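Local coordinates for putative methyl-accepting chemotaxis signal transduction protein (Campylobacter jejuni, PDB 6W3S) that probably senses extracellular amino acids such as leucine through a double Cache sensor domain and relays their binding to the chemotaxis machinery, at residues A[80-85]-A[158-163]. Sequence-based numbering, arbitrary orientation.
Sequences NVYLGL and GVDIPS. With LEU (leucine), chain C.
The Tyr82 ring lies flat between Gly158 and the bound leucine: Gly158 CA sits over one face, 3.9 Å from the ring centroid and 23° off the normal, a CH-pi contact, with Gly158 O on that same side, 3.6 Å from the ring plane, while leucine CD1 rests on the opposite face, 3.7 Å above it. With no side chain at Gly158, the ring can lie across that strand; Tyr82 CG, between backbone N and carbonyl carbon (chi1 46°), directs it there. At the ring's edge Tyr82 OH donates to Asp160 OD1 (2.7 Å) on its syn side, 26° out of the carboxylate plane, and Thr142 OG1 bonds to the same oxygen. Asp160 OD2 is gripped twice, by leucine N at 2.8 Å and, through its anti lone pair, by Asn80 ND2 at 3.0 Å. Asn80 ND2 also bonds Asp133 OD2, linking two carboxylates that both hydrogen-bond the ligand, and probably helps to orient Asp160. Strand 80-84 runs antiparallel to the end of strand 152-162: Tyr82 and Gly158 are a hydrogen-bonded pair, Val81 and Val159 a non-hydrogen-bonded one against helix 4-48. With Trp115 NE1, Tyr131 OH and Thr134 N also bonding leucine, this is consistent with the amino-acid pocket of the first, probably membrane-distal, module of a dCache sensor.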
ATOM      1  N   ASN A  80      -7.156  12.233  -2.689  1.00  7.34           N
ATOM      2  CA  ASN A  80      -7.937  12.533  -3.888  1.00  8.43           C
ATOM      3  C   ASN A  80      -8.847  11.343  -4.127  1.00  8.01           C
ATOM      4  O   ASN A  80      -8.448  10.188  -3.881  1.00  7.79           O
ATOM      5  CB  ASN A  80      -7.080  12.654  -5.134  1.00 10.03           C
ATOM      6  CG  ASN A  80      -6.065  13.761  -5.031  1.00  9.04           C
ATOM      7  OD1 ASN A  80      -6.421  14.940  -4.959  1.00 11.28           O
ATOM      8  ND2 ASN A  80      -4.791  13.385  -5.167  1.00  9.26           N
ATOM      9  N   VAL A  81     -10.061  11.624  -4.614  1.00  7.05           N
ATOM     10  CA  VAL A  81     -10.964  10.578  -5.076  1.00  6.01           C
ATOM     11  C   VAL A  81     -11.551  11.109  -6.391  1.00  6.41           C
ATOM     12  O   VAL A  81     -11.976  12.257  -6.446  1.00  8.40           O
ATOM     13  CB  VAL A  81     -12.062  10.253  -4.040  1.00  6.98           C
ATOM     14  CG1 VAL A  81     -13.078   9.261  -4.581  1.00  8.32           C
ATOM     15  CG2 VAL A  81     -11.502   9.813  -2.690  1.00  7.27           C
ATOM     16  N   TYR A  82     -11.611  10.256  -7.418  1.00  7.25           N
ATOM     17  CA  TYR A  82     -11.882  10.783  -8.745  1.00  6.87           C
ATOM     18  C   TYR A  82     -12.464   9.707  -9.660  1.00  6.59           C
ATOM     19  O   TYR A  82     -12.283   8.512  -9.437  1.00  7.66           O
ATOM     20  CB  TYR A  82     -10.585  11.430  -9.362  1.00  7.59           C
ATOM     21  CG  TYR A  82      -9.310  10.605  -9.230  1.00  7.81           C
ATOM     22  CD1 TYR A  82      -8.501  10.760  -8.099  1.00  7.74           C
ATOM     23  CD2 TYR A  82      -8.902   9.692 -10.186  1.00  7.84           C
ATOM     24  CE1 TYR A  82      -7.333  10.034  -7.946  1.00  8.09           C
ATOM     25  CE2 TYR A  82      -7.741   8.953 -10.059  1.00  7.52           C
ATOM     26  CZ  TYR A  82      -6.934   9.150  -8.927  1.00  7.09           C
ATOM     27  OH  TYR A  82      -5.771   8.434  -8.830  1.00  8.87           O
ATOM     28  N   LEU A  83     -13.070  10.187 -10.756  1.00  6.94           N
ATOM     29  CA  LEU A  83     -13.641   9.332 -11.780  1.00  6.57           C
ATOM     30  C   LEU A  83     -13.193   9.803 -13.139  1.00  7.80           C
ATOM     31  O   LEU A  83     -13.538  10.925 -13.562  1.00  8.94           O
ATOM     32  CB  LEU A  83     -15.171   9.295 -11.673  1.00  8.24           C
ATOM     33  CG  LEU A  83     -15.894   8.415 -12.689  1.00  8.63           C
ATOM     34  CD1 LEU A  83     -15.551   6.949 -12.468  1.00  8.61           C
ATOM     35  CD2 LEU A  83     -17.392   8.645 -12.679  1.00  9.99           C
ATOM     36  N   GLY A  84     -12.397   8.988 -13.806  1.00  7.84           N
ATOM     37  CA  GLY A  84     -11.832   9.325 -15.129  1.00  8.84           C
ATOM     38  C   GLY A  84     -12.707   8.754 -16.237  1.00  7.44           C
ATOM     39  O   GLY A  84     -13.162   7.606 -16.174  1.00  8.70           O
ATOM     40  N   LEU A  85     -13.011   9.611 -17.208  1.00  8.22           N
ATOM     41  CA  LEU A  85     -13.905   9.278 -18.322  1.00  8.58           C
ATOM     42  C   LEU A  85     -13.143   9.063 -19.609  1.00  8.22           C
ATOM     43  O   LEU A  85     -11.996   9.569 -19.805  1.00  9.61           O
ATOM     44  CB  LEU A  85     -14.898  10.407 -18.557  1.00 10.23           C
ATOM     45  CG  LEU A  85     -15.656  10.871 -17.300  1.00 10.35           C
ATOM     46  CD1 LEU A  85     -16.570  12.005 -17.658  1.00 10.64           C
ATOM     47  CD2 LEU A  85     -16.431   9.734 -16.645  1.00 10.84           C
ATOM     48  N   GLY A 158     -10.639   6.252  -9.090  1.00  6.83           N
ATOM     49  CA  GLY A 158      -9.366   6.225  -8.403  1.00  7.44           C
ATOM     50  C   GLY A 158      -9.459   6.823  -7.028  1.00  6.42           C
ATOM     51  O   GLY A 158     -10.169   7.801  -6.793  1.00  7.46           O
ATOM     52  N   VAL A 159      -8.715   6.210  -6.114  1.00  6.56           N
ATOM     53  CA  VAL A 159      -8.633   6.626  -4.718  1.00  6.33           C
ATOM     54  C   VAL A 159      -7.154   6.690  -4.346  1.00  6.30           C
ATOM     55  O   VAL A 159      -6.434   5.699  -4.454  1.00  7.23           O
ATOM     56  CB  VAL A 159      -9.369   5.599  -3.804  1.00  6.73           C
ATOM     57  CG1 VAL A 159      -9.161   5.971  -2.317  1.00  8.13           C
ATOM     58  CG2 VAL A 159     -10.836   5.533  -4.119  1.00  7.51           C
ATOM     59  N   ASP A 160      -6.697   7.893  -3.945  1.00  7.09           N
ATOM     60  CA  ASP A 160      -5.307   8.091  -3.572  1.00  7.04           C
ATOM     61  C   ASP A 160      -5.192   8.186  -2.055  1.00  7.06           C
ATOM     62  O   ASP A 160      -5.761   9.091  -1.429  1.00  8.13           O
ATOM     63  CB  ASP A 160      -4.759   9.401  -4.144  1.00  8.38           C
ATOM     64  CG  ASP A 160      -4.668   9.462  -5.645  1.00  7.85           C
ATOM     65  OD1 ASP A 160      -4.779   8.422  -6.337  1.00  8.50           O
ATOM     66  OD2 ASP A 160      -4.437  10.593  -6.146  1.00  8.91           O
ATOM     67  N   ILE A 161      -4.394   7.291  -1.488  1.00  7.72           N
ATOM     68  CA  ILE A 161      -4.107   7.288  -0.074  1.00  8.01           C
ATOM     69  C   ILE A 161      -2.622   7.620   0.104  1.00  8.68           C
ATOM     70  O   ILE A 161      -1.785   7.001  -0.534  1.00  9.46           O
ATOM     71  CB  ILE A 161      -4.417   5.901   0.556  1.00  7.34           C
ATOM     72  CG1 ILE A 161      -5.856   5.432   0.258  1.00  8.14           C
ATOM     73  CG2 ILE A 161      -4.111   5.896   2.052  1.00  8.90           C
ATOM     74  CD1 ILE A 161      -6.946   6.319   0.798  1.00  9.49           C
ATOM     75  N   PRO A 162      -2.287   8.598   0.988  1.00  9.90           N
ATOM     76  CA  PRO A 162      -0.867   8.854   1.169  1.00 10.71           C
ATOM     77  C   PRO A 162      -0.056   7.625   1.584  1.00  9.04           C
ATOM     78  O   PRO A 162      -0.458   6.887   2.474  1.00 10.65           O
ATOM     79  CB  PRO A 162      -0.841   9.868   2.307  1.00 13.38           C
ATOM     80  CG  PRO A 162      -2.162  10.585   2.193  1.00 16.04           C
ATOM     81  CD  PRO A 162      -3.121   9.498   1.796  1.00 11.86           C
ATOM     82  N   SER A 163       1.050   7.371   0.895  1.00 10.99           N
ATOM     83  CA  SER A 163       1.865   6.245   1.284  1.00 10.34           C
ATOM     84  C   SER A 163       2.393   6.381   2.688  1.00  9.74           C
ATOM     85  O   SER A 163       2.647   5.359   3.350  1.00 10.53           O
ATOM     86  CB  SER A 163       2.952   5.998   0.241  1.00 14.62           C
ATOM     87  OG  SER A 163       3.650   7.179  -0.018  1.00 17.68           O
TER
HETATM   88  N   LEU C 301      -2.850  10.665  -8.427  1.00 10.12           N
HETATM   89  CA  LEU C 301      -3.413  10.674  -9.806  1.00  9.43           C
HETATM   90  C   LEU C 301      -2.207  10.807 -10.742  1.00 10.69           C
HETATM   91  O   LEU C 301      -1.223  11.493 -10.400  1.00 11.96           O
HETATM   92  CB  LEU C 301      -4.397  11.827  -9.929  1.00 10.16           C
HETATM   93  CG  LEU C 301      -5.270  11.884 -11.206  1.00 11.30           C
HETATM   94  CD1 LEU C 301      -6.550  12.669 -10.926  1.00 12.09           C
HETATM   95  CD2 LEU C 301      -4.494  12.547 -12.356  1.00 14.14           C
HETATM   96  OXT LEU C 301      -2.264  10.277 -11.872  1.00 11.98           O